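Local atomic coordinates of amidase (Bacillus anthracis, PDB entry 5EWQ), a protein that probably hydrolyses carboxylic amides to the acid and ammonia, as a member of the amidase signature family. Residues A[44-49]-A[213-218]; A[165-170]-A[188-193]; A[235-240]-A[471-476]; A[272-277]-A[493-498]. One frame throughout, in Å; residues are numbered along the deposited sequence.

Contact 1 (A[44-49]-A[213-218]); sequences EVVNAT and AADFAP
D215 meets V46 and N47 through its carboxylate, which lies at the end of a side chain whose CB already points toward 44-49. The CG is swung beside the backbone N of D215 (chi1 -68°), and this carries the acid across at about a right angle to V46. V46 CG1 rests against the carboxylate, 3.7 Å from D215 CG and 3.5 Å from D215 OD1. OD2 takes the polar share: N47 N donates to D215 OD2 over 2.7 Å, nearly straight at 165°, although the donor sits well above the carboxylate plane. That N-H belongs to the central peptide of a type II beta turn, V45 to A48, which links helix 35-45 to helix 50-58 and is closed by A48 N to V45 O at 3.0 Å. The aspartate thus takes the N-H of the peptide that the turn's own closing bond does not use. D215 lies in the short loop between helix 206-213 and strand 219-223. R268 forms a salt bridge with the same OD2, so a charged group and a backbone N-H share one oxygen and probably help keep the acid ionised. The N47 amide turns to another partner, its OD1 accepting from R508.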
loop_
_atom_site.group_PDB
_atom_site.type_symbol
_atom_site.label_atom_id
_atom_site.label_comp_id
_atom_site.label_asym_id
_atom_site.label_seq_id
_atom_site.Cartn_x
_atom_site.Cartn_y
_atom_site.Cartn_z
ATOM N N GLU A 44 -10.799 -9.703 -20.693
ATOM C CA GLU A 44 -10.152 -8.603 -21.397
ATOM C C GLU A 44 -9.678 -7.522 -20.426
ATOM O O GLU A 44 -8.861 -6.672 -20.779
ATOM C CB GLU A 44 -11.109 -8.000 -22.430
ATOM C CG GLU A 44 -10.420 -7.325 -23.607
ATOM C CD GLU A 44 -9.929 -8.317 -24.644
ATOM O OE1 GLU A 44 -10.282 -9.510 -24.542
ATOM O OE2 GLU A 44 -9.191 -7.902 -25.563
ATOM N N VAL A 45 -10.194 -7.565 -19.202
ATOM C CA VAL A 45 -9.875 -6.558 -18.194
ATOM C C VAL A 45 -8.743 -7.012 -17.270
ATOM O O VAL A 45 -7.867 -6.220 -16.913
ATOM C CB VAL A 45 -11.125 -6.206 -17.351
ATOM C CG1 VAL A 45 -10.734 -5.549 -16.035
ATOM C CG2 VAL A 45 -12.059 -5.307 -18.146
ATOM N N VAL A 46 -8.760 -8.288 -16.899
ATOM C CA VAL A 46 -7.748 -8.853 -16.009
ATOM C C VAL A 46 -6.331 -8.651 -16.547
ATOM O O VAL A 46 -6.059 -8.916 -17.719
ATOM C CB VAL A 46 -7.996 -10.360 -15.770
ATOM C CG1 VAL A 46 -6.797 -11.008 -15.092
ATOM C CG2 VAL A 46 -9.256 -10.566 -14.943
ATOM N N ASN A 47 -5.452 -8.153 -15.677
ATOM C CA ASN A 47 -4.038 -7.925 -15.978
ATOM C C ASN A 47 -3.815 -6.830 -17.023
ATOM O O ASN A 47 -2.720 -6.696 -17.570
ATOM C CB ASN A 47 -3.367 -9.227 -16.433
ATOM C CG ASN A 47 -1.860 -9.201 -16.253
ATOM O OD1 ASN A 47 -1.343 -8.542 -15.350
ATOM N ND2 ASN A 47 -1.148 -9.915 -17.117
ATOM N N ALA A 48 -4.850 -6.042 -17.290
ATOM C CA ALA A 48 -4.723 -4.914 -18.207
ATOM C C ALA A 48 -4.401 -3.638 -17.438
ATOM O O ALA A 48 -4.963 -3.389 -16.372
ATOM C CB ALA A 48 -5.995 -4.739 -19.023
ATOM N N THR A 49 -3.491 -2.836 -17.980
ATOM C CA THR A 49 -3.095 -1.589 -17.336
ATOM C C THR A 49 -4.197 -0.543 -17.447
ATOM O O THR A 49 -5.199 -0.755 -18.130
ATOM C CB THR A 49 -1.798 -1.023 -17.947
ATOM O OG1 THR A 49 -2.045 -0.594 -19.291
ATOM C CG2 THR A 49 -0.702 -2.080 -17.945
ATOM N N ALA A 213 -3.252 -7.534 -7.117
ATOM C CA ALA A 213 -2.629 -8.791 -7.515
ATOM C C ALA A 213 -3.666 -9.747 -8.094
ATOM O O ALA A 213 -3.412 -10.422 -9.090
ATOM C CB ALA A 213 -1.918 -9.431 -6.334
ATOM N N ALA A 214 -4.835 -9.795 -7.465
ATOM C CA ALA A 214 -5.900 -10.696 -7.890
ATOM C C ALA A 214 -6.899 -9.990 -8.801
ATOM O O ALA A 214 -7.980 -10.515 -9.072
ATOM C CB ALA A 214 -6.611 -11.279 -6.680
ATOM N N ASP A 215 -6.524 -8.800 -9.266
ATOM C CA ASP A 215 -7.358 -7.991 -10.154
ATOM C C ASP A 215 -8.741 -7.714 -9.569
ATOM O O ASP A 215 -9.755 -7.862 -10.251
ATOM C CB ASP A 215 -7.501 -8.666 -11.522
ATOM C CG ASP A 215 -6.202 -8.681 -12.302
ATOM O OD1 ASP A 215 -5.414 -9.635 -12.132
ATOM O OD2 ASP A 215 -5.967 -7.738 -13.088
ATOM N N PHE A 216 -8.774 -7.319 -8.300
ATOM C CA PHE A 216 -10.007 -6.875 -7.666
ATOM C C PHE A 216 -10.154 -5.370 -7.857
ATOM O O PHE A 216 -11.208 -4.795 -7.582
ATOM C CB PHE A 216 -10.016 -7.227 -6.176
ATOM C CG PHE A 216 -10.003 -8.704 -5.900
ATOM C CD1 PHE A 216 -10.494 -9.603 -6.831
ATOM C CD2 PHE A 216 -9.500 -9.193 -4.705
ATOM C CE1 PHE A 216 -10.484 -10.961 -6.578
ATOM C CE2 PHE A 216 -9.486 -10.550 -4.447
ATOM C CZ PHE A 216 -9.980 -11.436 -5.384
ATOM N N ALA A 217 -9.082 -4.748 -8.337
ATOM C CA ALA A 217 -9.036 -3.309 -8.568
ATOM C C ALA A 217 -7.811 -2.961 -9.407
ATOM O O ALA A 217 -6.792 -3.649 -9.333
ATOM C CB ALA A 217 -9.011 -2.555 -7.245
ATOM N N PRO A 218 -7.903 -1.893 -10.215
ATOM C CA PRO A 218 -6.756 -1.473 -11.027
ATOM C C PRO A 218 -5.665 -0.858 -10.163
ATOM O O PRO A 218 -4.482 -1.123 -10.374
ATOM C CB PRO A 218 -7.352 -0.423 -11.977
ATOM C CG PRO A 218 -8.838 -0.545 -11.840
ATOM C CD PRO A 218 -9.078 -1.044 -10.455
#

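Contact 2 (A[165-170]-A[188-193]); sequences KANMSE and GQNLNP
N167, directly after strand 161-166 of the central sheet, reaches over to G188 in the small beta hairpin formed by 183-184 and 188-189. Its CG lies anti to the backbone N (chi1 -159°), which extends the carboxamide toward the hairpin. There N167 ND2 donates to G188 O over 3.1 Å with an N-H...O angle of 167°. The acceptor lies in the plane of the N167 amide, yet the donor stands above the G188 carbonyl plane rather than on a lone pair. At its other end the amide is held by S184, whose OG is hydrogen-bonded to N167 OD1, so one side chain ties both strands of the hairpin. A weak bond from M168 N to N167 OD1, 2.8 Å long, adds to the hold on the amide's rotation. N190 comes alongside with OD1 3.5 Å from N167 CB. The hairpin's departing chain is braced locally, Q189 NE2 donating to N190 O at 2.7 Å and also bonding S181 O. The N167 backbone is hydrogen-bonded to S87 and G207. G207 lies in the Gly/Ser-rich run that enters helix 206-213, the sequence mark of the amidase signature family, in which this segment contributes to the catalytic centre, probably here too.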
loop_
_atom_site.group_PDB
_atom_site.type_symbol
_atom_site.label_atom_id
_atom_site.label_comp_id
_atom_site.label_asym_id
_atom_site.label_seq_id
_atom_site.Cartn_x
_atom_site.Cartn_y
_atom_site.Cartn_z
ATOM N N LYS A 165 -12.622 -0.825 0.468
ATOM C CA LYS A 165 -11.471 -0.754 1.360
ATOM C C LYS A 165 -10.799 -2.113 1.529
ATOM O O LYS A 165 -11.453 -3.154 1.487
ATOM C CB LYS A 165 -11.886 -0.186 2.718
ATOM C CG LYS A 165 -12.311 1.272 2.642
ATOM C CD LYS A 165 -12.613 1.856 4.009
ATOM C CE LYS A 165 -12.935 3.338 3.894
ATOM N NZ LYS A 165 -13.280 3.952 5.205
ATOM N N ALA A 166 -9.483 -2.088 1.718
ATOM C CA ALA A 166 -8.684 -3.306 1.744
ATOM C C ALA A 166 -8.352 -3.757 3.160
ATOM O O ALA A 166 -8.239 -2.941 4.075
ATOM C CB ALA A 166 -7.408 -3.105 0.954
ATOM N N ASN A 167 -8.191 -5.067 3.328
ATOM C CA ASN A 167 -7.825 -5.635 4.617
ATOM C C ASN A 167 -6.392 -5.265 4.976
ATOM O O ASN A 167 -5.606 -4.884 4.109
ATOM C CB ASN A 167 -8.004 -7.156 4.604
ATOM C CG ASN A 167 -8.136 -7.741 5.997
ATOM O OD1 ASN A 167 -8.231 -7.009 6.981
ATOM N ND2 ASN A 167 -8.154 -9.064 6.085
HETATM N N MSE A 168 -6.055 -5.372 6.255
HETATM C CA MSE A 168 -4.748 -4.942 6.729
HETATM C C MSE A 168 -4.387 -5.575 8.063
HETATM O O MSE A 168 -5.257 -6.044 8.795
HETATM C CB MSE A 168 -4.717 -3.420 6.864
HETATM C CG MSE A 168 -5.828 -2.870 7.746
HETATM SE SE MSE A 168 -5.728 -0.943 8.025
HETATM C CE MSE A 168 -4.173 -0.875 9.192
ATOM N N SER A 169 -3.096 -5.589 8.372
ATOM C CA SER A 169 -2.654 -5.943 9.710
ATOM C C SER A 169 -3.199 -4.893 10.668
ATOM O O SER A 169 -2.988 -3.697 10.465
ATOM C CB SER A 169 -1.129 -6.020 9.787
ATOM O OG SER A 169 -0.620 -6.963 8.861
ATOM N N GLU A 170 -3.914 -5.342 11.696
ATOM C CA GLU A 170 -4.621 -4.443 12.605
ATOM C C GLU A 170 -3.687 -3.409 13.230
ATOM O O GLU A 170 -2.569 -3.733 13.631
ATOM C CB GLU A 170 -5.330 -5.247 13.698
ATOM C CG GLU A 170 -6.252 -4.422 14.579
ATOM C CD GLU A 170 -7.145 -5.280 15.454
ATOM O OE1 GLU A 170 -7.828 -4.723 16.337
ATOM O OE2 GLU A 170 -7.168 -6.514 15.253
ATOM N N GLY A 188 -10.758 -10.365 9.340
ATOM C CA GLY A 188 -10.126 -11.664 9.478
ATOM C C GLY A 188 -8.755 -11.728 8.833
ATOM O O GLY A 188 -8.073 -10.713 8.698
ATOM N N GLN A 189 -8.356 -12.929 8.424
ATOM C CA GLN A 189 -7.019 -13.153 7.885
ATOM C C GLN A 189 -6.945 -12.949 6.374
ATOM O O GLN A 189 -7.757 -13.485 5.623
ATOM C CB GLN A 189 -6.540 -14.564 8.232
ATOM C CG GLN A 189 -5.196 -14.928 7.623
ATOM C CD GLN A 189 -4.061 -14.097 8.182
ATOM O OE1 GLN A 189 -3.823 -14.086 9.390
ATOM N NE2 GLN A 189 -3.359 -13.387 7.307
ATOM N N ASN A 190 -5.959 -12.170 5.942
ATOM C CA ASN A 190 -5.683 -11.979 4.525
ATOM C C ASN A 190 -4.856 -13.146 3.998
ATOM O O ASN A 190 -3.916 -13.592 4.657
ATOM C CB ASN A 190 -4.940 -10.660 4.299
ATOM C CG ASN A 190 -5.178 -10.076 2.917
ATOM O OD1 ASN A 190 -5.529 -8.906 2.787
ATOM N ND2 ASN A 190 -4.974 -10.882 1.882
ATOM N N LEU A 191 -5.205 -13.638 2.814
ATOM C CA LEU A 191 -4.469 -14.742 2.205
ATOM C C LEU A 191 -3.714 -14.300 0.952
ATOM O O LEU A 191 -4.188 -13.458 0.191
ATOM C CB LEU A 191 -5.417 -15.894 1.868
ATOM C CG LEU A 191 -6.154 -16.516 3.056
ATOM C CD1 LEU A 191 -6.969 -17.716 2.605
ATOM C CD2 LEU A 191 -5.179 -16.906 4.160
ATOM N N ASN A 192 -2.530 -14.871 0.752
ATOM C CA ASN A 192 -1.705 -14.549 -0.405
ATOM C C ASN A 192 -2.195 -15.301 -1.637
ATOM O O ASN A 192 -2.212 -16.532 -1.647
ATOM C CB ASN A 192 -0.235 -14.878 -0.120
ATOM C CG ASN A 192 0.717 -14.278 -1.144
ATOM O OD1 ASN A 192 0.455 -14.296 -2.347
ATOM N ND2 ASN A 192 1.834 -13.745 -0.664
ATOM N N PRO A 193 -2.594 -14.558 -2.682
ATOM C CA PRO A 193 -3.165 -15.119 -3.913
ATOM C C PRO A 193 -2.226 -16.073 -4.652
ATOM O O PRO A 193 -2.688 -16.839 -5.499
ATOM C CB PRO A 193 -3.449 -13.875 -4.767
ATOM C CG PRO A 193 -2.575 -12.806 -4.200
ATOM C CD PRO A 193 -2.515 -13.088 -2.735
#

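Contact 3 (A[235-240]-A[471-476]); sequences QQSVVG and AGYDNN
S237 and Y473 meet through their hydroxyls, S237 OG donating to Y473 OH over 3.0 Å. With chi1 at -173°, S237 OG is turned trans to the backbone N and reaches the phenol end of the ring; it sits 3.6 Å from Y473 CZ, approaching the ring obliquely. S237 CB follows behind, 3.9 Å from Y473 CE1, so a small apolar touch accompanies the bond. The phenol oxygen has a second partner, K509 N, a backbone amide near the C-terminus, and so gathers two bonds from separate parts of the chain. The segments include parts of two neighbouring antiparallel strands of the central mixed sheet, 239-242 and 466-473; S237 lies just before the first. G240 is still backbone-bonded to A468, but by S237 and G472 the CA atoms are 7.5 Å apart, and side chains make the link instead. On the far side of 466-473, a classic beta bulge places A471 and G472 together opposite V480. G472 there takes backbone angles that suit a glycine, phi 129° with psi -155°. One residue beyond the bulge, the Y473 ring meets that of Y194 and lies against P479. S237 also touches P470, P479, Y194 and R508.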
loop_
_atom_site.group_PDB
_atom_site.type_symbol
_atom_site.label_atom_id
_atom_site.label_comp_id
_atom_site.label_asym_id
_atom_site.label_seq_id
_atom_site.Cartn_x
_atom_site.Cartn_y
_atom_site.Cartn_z
ATOM N N GLN A 235 5.884 -9.303 -1.498
ATOM C CA GLN A 235 5.448 -10.632 -1.090
ATOM C C GLN A 235 4.278 -11.130 -1.938
ATOM O O GLN A 235 3.965 -12.321 -1.946
ATOM C CB GLN A 235 5.068 -10.626 0.394
ATOM C CG GLN A 235 4.890 -12.004 1.011
ATOM C CD GLN A 235 6.170 -12.818 1.025
ATOM O OE1 GLN A 235 7.271 -12.273 0.935
ATOM N NE2 GLN A 235 6.030 -14.133 1.135
ATOM N N GLN A 236 3.636 -10.214 -2.657
ATOM C CA GLN A 236 2.496 -10.571 -3.491
ATOM C C GLN A 236 2.705 -10.132 -4.938
ATOM O O GLN A 236 1.750 -10.016 -5.707
ATOM C CB GLN A 236 1.213 -9.960 -2.927
ATOM C CG GLN A 236 0.934 -10.362 -1.485
ATOM C CD GLN A 236 -0.417 -9.891 -0.996
ATOM O OE1 GLN A 236 -1.368 -9.794 -1.768
ATOM N NE2 GLN A 236 -0.510 -9.595 0.295
ATOM N N SER A 237 3.964 -9.882 -5.289
ATOM C CA SER A 237 4.373 -9.597 -6.664
ATOM C C SER A 237 3.620 -8.430 -7.303
ATOM O O SER A 237 3.067 -8.566 -8.393
ATOM C CB SER A 237 4.205 -10.850 -7.528
ATOM O OG SER A 237 4.747 -10.658 -8.822
ATOM N N VAL A 238 3.598 -7.288 -6.622
ATOM C CA VAL A 238 3.003 -6.076 -7.181
ATOM C C VAL A 238 3.893 -4.869 -6.907
ATOM O O VAL A 238 4.849 -4.954 -6.136
ATOM C CB VAL A 238 1.591 -5.805 -6.612
ATOM C CG1 VAL A 238 0.597 -6.838 -7.121
ATOM C CG2 VAL A 238 1.618 -5.780 -5.095
ATOM N N VAL A 239 3.573 -3.747 -7.542
ATOM C CA VAL A 239 4.353 -2.524 -7.387
ATOM C C VAL A 239 3.842 -1.689 -6.218
ATOM O O VAL A 239 2.639 -1.469 -6.081
ATOM C CB VAL A 239 4.326 -1.674 -8.675
ATOM C CG1 VAL A 239 5.103 -0.380 -8.482
ATOM C CG2 VAL A 239 4.885 -2.468 -9.845
ATOM N N GLY A 240 4.762 -1.231 -5.374
ATOM C CA GLY A 240 4.413 -0.397 -4.239
ATOM C C GLY A 240 5.407 0.730 -4.030
ATOM O O GLY A 240 6.618 0.517 -4.079
ATOM N N ALA A 471 10.401 -8.918 -8.698
ATOM C CA ALA A 471 11.704 -9.403 -9.138
ATOM C C ALA A 471 11.664 -10.872 -9.548
ATOM O O ALA A 471 12.655 -11.410 -10.041
ATOM C CB ALA A 471 12.737 -9.192 -8.043
ATOM N N GLY A 472 10.521 -11.518 -9.342
ATOM C CA GLY A 472 10.359 -12.905 -9.740
ATOM C C GLY A 472 9.836 -13.807 -8.643
ATOM O O GLY A 472 9.168 -13.354 -7.713
ATOM N N TYR A 473 10.140 -15.096 -8.757
ATOM C CA TYR A 473 9.658 -16.094 -7.809
ATOM C C TYR A 473 10.745 -17.125 -7.523
ATOM O O TYR A 473 11.435 -17.579 -8.437
ATOM C CB TYR A 473 8.401 -16.784 -8.350
ATOM C CG TYR A 473 7.363 -15.827 -8.895
ATOM C CD1 TYR A 473 6.396 -15.274 -8.065
ATOM C CD2 TYR A 473 7.353 -15.473 -10.238
ATOM C CE1 TYR A 473 5.447 -14.397 -8.559
ATOM C CE2 TYR A 473 6.410 -14.598 -10.740
ATOM C CZ TYR A 473 5.459 -14.063 -9.898
ATOM O OH TYR A 473 4.517 -13.191 -10.393
ATOM N N ASP A 474 10.893 -17.498 -6.254
ATOM C CA ASP A 474 11.925 -18.449 -5.856
ATOM C C ASP A 474 11.584 -19.867 -6.311
ATOM O O ASP A 474 10.629 -20.075 -7.061
ATOM C CB ASP A 474 12.135 -18.411 -4.340
ATOM C CG ASP A 474 10.905 -18.844 -3.565
ATOM O OD1 ASP A 474 9.808 -18.885 -4.159
ATOM O OD2 ASP A 474 11.034 -19.140 -2.358
ATOM N N ASN A 475 12.364 -20.837 -5.848
ATOM C CA ASN A 475 12.186 -22.226 -6.260
ATOM C C ASN A 475 10.872 -22.829 -5.770
ATOM O O ASN A 475 10.387 -23.812 -6.330
ATOM C CB ASN A 475 13.360 -23.078 -5.769
ATOM C CG ASN A 475 14.689 -22.621 -6.338
ATOM O OD1 ASN A 475 14.748 -22.044 -7.424
ATOM N ND2 ASN A 475 15.767 -22.881 -5.605
ATOM N N ASN A 476 10.299 -22.237 -4.727
ATOM C CA ASN A 476 9.035 -22.715 -4.179
ATOM C C ASN A 476 7.838 -21.961 -4.747
ATOM O O ASN A 476 6.688 -22.332 -4.506
ATOM C CB ASN A 476 9.042 -22.610 -2.653
ATOM C CG ASN A 476 9.932 -23.650 -2.004
ATOM O OD1 ASN A 476 10.036 -24.779 -2.482
ATOM N ND2 ASN A 476 10.580 -23.273 -0.907
#

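Contact 4 (A[272-277]-A[493-498]); sequences DAATLF and ELFNIG
A274 and F495 bring helices 270-280 and 491-503 together nearly antiparallel, the axes of 272-277 and 493-498 running at 162° to one another and approaching to 10.9 Å. Both helices lie on the same face of the central sheet in the alpha/beta fold of the amidase signature family: A273 rests on V239, while F277 and F495 both touch L241. At that axis separation the gap is spanned from one side mainly by a single large ring. F495 extends toward the small residues of the other helix, and A274 CB sits over its face, 3.6 Å from the ring centroid and close to the ring normal, a CH-pi contact. The A274 backbone also lies close, with its N 3.5 Å from F495 CE1. A273 CB comes to the ring edge, 3.9 Å from F495 CE1. One helical turn on, F277 has CG anti to its backbone N (chi1 -172°), which brings its ring up to that of F495 at an oblique angle. The two planes make 47° and the centroids stand 5.7 Å apart; Y301 meets the F277 ring as well. The aromatic pair comes nearest where F277 CD2 lies 3.6 Å from F495 CE2, near the plane of the F495 ring.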
loop_
_atom_site.group_PDB
_atom_site.type_symbol
_atom_site.label_atom_id
_atom_site.label_comp_id
_atom_site.label_asym_id
_atom_site.label_seq_id
_atom_site.Cartn_x
_atom_site.Cartn_y
_atom_site.Cartn_z
ATOM N N ASP A 272 1.076 2.365 -13.836
ATOM C CA ASP A 272 -0.207 2.575 -13.175
ATOM C C ASP A 272 -0.034 3.155 -11.773
ATOM O O ASP A 272 -0.881 3.912 -11.296
ATOM C CB ASP A 272 -0.988 1.261 -13.110
ATOM C CG ASP A 272 -1.318 0.711 -14.484
ATOM O OD1 ASP A 272 -1.482 1.518 -15.423
ATOM O OD2 ASP A 272 -1.413 -0.526 -14.627
ATOM N N ALA A 273 1.066 2.799 -11.117
ATOM C CA ALA A 273 1.366 3.315 -9.786
ATOM C C ALA A 273 1.629 4.816 -9.836
ATOM O O ALA A 273 1.171 5.566 -8.974
ATOM C CB ALA A 273 2.559 2.584 -9.189
ATOM N N ALA A 274 2.365 5.246 -10.856
ATOM C CA ALA A 274 2.675 6.659 -11.037
ATOM C C ALA A 274 1.425 7.447 -11.413
ATOM O O ALA A 274 1.306 8.631 -11.094
ATOM C CB ALA A 274 3.748 6.832 -12.094
ATOM N N THR A 275 0.501 6.781 -12.096
ATOM C CA THR A 275 -0.764 7.395 -12.481
ATOM C C THR A 275 -1.576 7.769 -11.245
ATOM O O THR A 275 -2.110 8.874 -11.150
ATOM C CB THR A 275 -1.592 6.456 -13.377
ATOM O OG1 THR A 275 -0.890 6.224 -14.604
ATOM C CG2 THR A 275 -2.945 7.069 -13.685
ATOM N N LEU A 276 -1.655 6.839 -10.300
ATOM C CA LEU A 276 -2.354 7.073 -9.043
ATOM C C LEU A 276 -1.608 8.088 -8.184
ATOM O O LEU A 276 -2.218 8.873 -7.457
ATOM C CB LEU A 276 -2.526 5.758 -8.278
ATOM C CG LEU A 276 -3.246 5.826 -6.932
ATOM C CD1 LEU A 276 -4.666 6.327 -7.115
ATOM C CD2 LEU A 276 -3.240 4.467 -6.255
ATOM N N PHE A 277 -0.282 8.070 -8.283
ATOM C CA PHE A 277 0.575 8.931 -7.474
ATOM C C PHE A 277 0.410 10.406 -7.833
ATOM O O PHE A 277 0.785 11.288 -7.059
ATOM C CB PHE A 277 2.037 8.506 -7.631
ATOM C CG PHE A 277 2.981 9.208 -6.697
ATOM C CD1 PHE A 277 2.830 9.096 -5.325
ATOM C CD2 PHE A 277 4.031 9.962 -7.192
ATOM C CE1 PHE A 277 3.701 9.737 -4.463
ATOM C CE2 PHE A 277 4.906 10.603 -6.336
ATOM C CZ PHE A 277 4.742 10.488 -4.969
ATOM N N GLU A 493 12.592 10.243 -10.523
ATOM C CA GLU A 493 13.706 9.414 -10.966
ATOM C C GLU A 493 13.483 7.953 -10.589
ATOM O O GLU A 493 13.911 7.048 -11.306
ATOM C CB GLU A 493 15.023 9.921 -10.375
ATOM C CG GLU A 493 16.259 9.257 -10.961
ATOM C CD GLU A 493 17.549 9.819 -10.394
ATOM O OE1 GLU A 493 18.624 9.521 -10.954
ATOM O OE2 GLU A 493 17.485 10.556 -9.388
ATOM N N LEU A 494 12.810 7.728 -9.465
ATOM C CA LEU A 494 12.523 6.373 -9.005
ATOM C C LEU A 494 11.605 5.633 -9.970
ATOM O O LEU A 494 11.874 4.489 -10.337
ATOM C CB LEU A 494 11.896 6.394 -7.611
ATOM C CG LEU A 494 12.809 5.961 -6.462
ATOM C CD1 LEU A 494 11.995 5.678 -5.210
ATOM C CD2 LEU A 494 13.634 4.744 -6.857
ATOM N N PHE A 495 10.520 6.288 -10.372
ATOM C CA PHE A 495 9.581 5.697 -11.320
ATOM C C PHE A 495 10.258 5.399 -12.652
ATOM O O PHE A 495 10.010 4.361 -13.262
ATOM C CB PHE A 495 8.377 6.616 -11.539
ATOM C CG PHE A 495 7.292 6.448 -10.515
ATOM C CD1 PHE A 495 6.569 5.269 -10.443
ATOM C CD2 PHE A 495 6.985 7.470 -9.633
ATOM C CE1 PHE A 495 5.567 5.109 -9.506
ATOM C CE2 PHE A 495 5.983 7.316 -8.695
ATOM C CZ PHE A 495 5.273 6.134 -8.633
ATOM N N ASN A 496 11.114 6.315 -13.095
ATOM C CA ASN A 496 11.846 6.137 -14.342
ATOM C C ASN A 496 12.796 4.948 -14.255
ATOM O O ASN A 496 12.922 4.167 -15.197
ATOM C CB ASN A 496 12.618 7.410 -14.693
ATOM C CG ASN A 496 13.107 7.419 -16.128
ATOM O OD1 ASN A 496 12.560 6.724 -16.985
ATOM N ND2 ASN A 496 14.139 8.209 -16.397
ATOM N N ILE A 497 13.461 4.819 -13.111
ATOM C CA ILE A 497 14.343 3.688 -12.852
ATOM C C ILE A 497 13.536 2.400 -12.707
ATOM O O ILE A 497 13.884 1.367 -13.281
ATOM C CB ILE A 497 15.191 3.920 -11.581
ATOM C CG1 ILE A 497 16.305 4.930 -11.866
ATOM C CG2 ILE A 497 15.780 2.613 -11.072
ATOM C CD1 ILE A 497 17.183 5.224 -10.670
ATOM N N GLY A 498 12.448 2.475 -11.947
ATOM C CA GLY A 498 11.592 1.327 -11.715
ATOM C C GLY A 498 10.911 0.820 -12.972
ATOM O O GLY A 498 10.779 -0.389 -13.170
#

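Overall arrangement
Contacts 2 and 4 are buried, with their centres about 25 Å apart on opposite sides of the chain's centre, yet their chemistry is opposite: a carboxamide satisfying backbone groups in one, hydrocarbon and aromatic packing in the other. Contacts 1 and 3 are only partly buried and each turns on one polar bond with a further partner outside it, R268 in the first and K509 in the second. Contacts 2 and 3 reach the same sheet and are probably joined by N192 ND2 to Q235 O. A213 of contact 1 packs on P193 of contact 2 and V238 of contact 3, and T49 of contact 1 touches D272 of contact 4. Contacts 3 and 4 alternate along the chain and touch through V239 and A273.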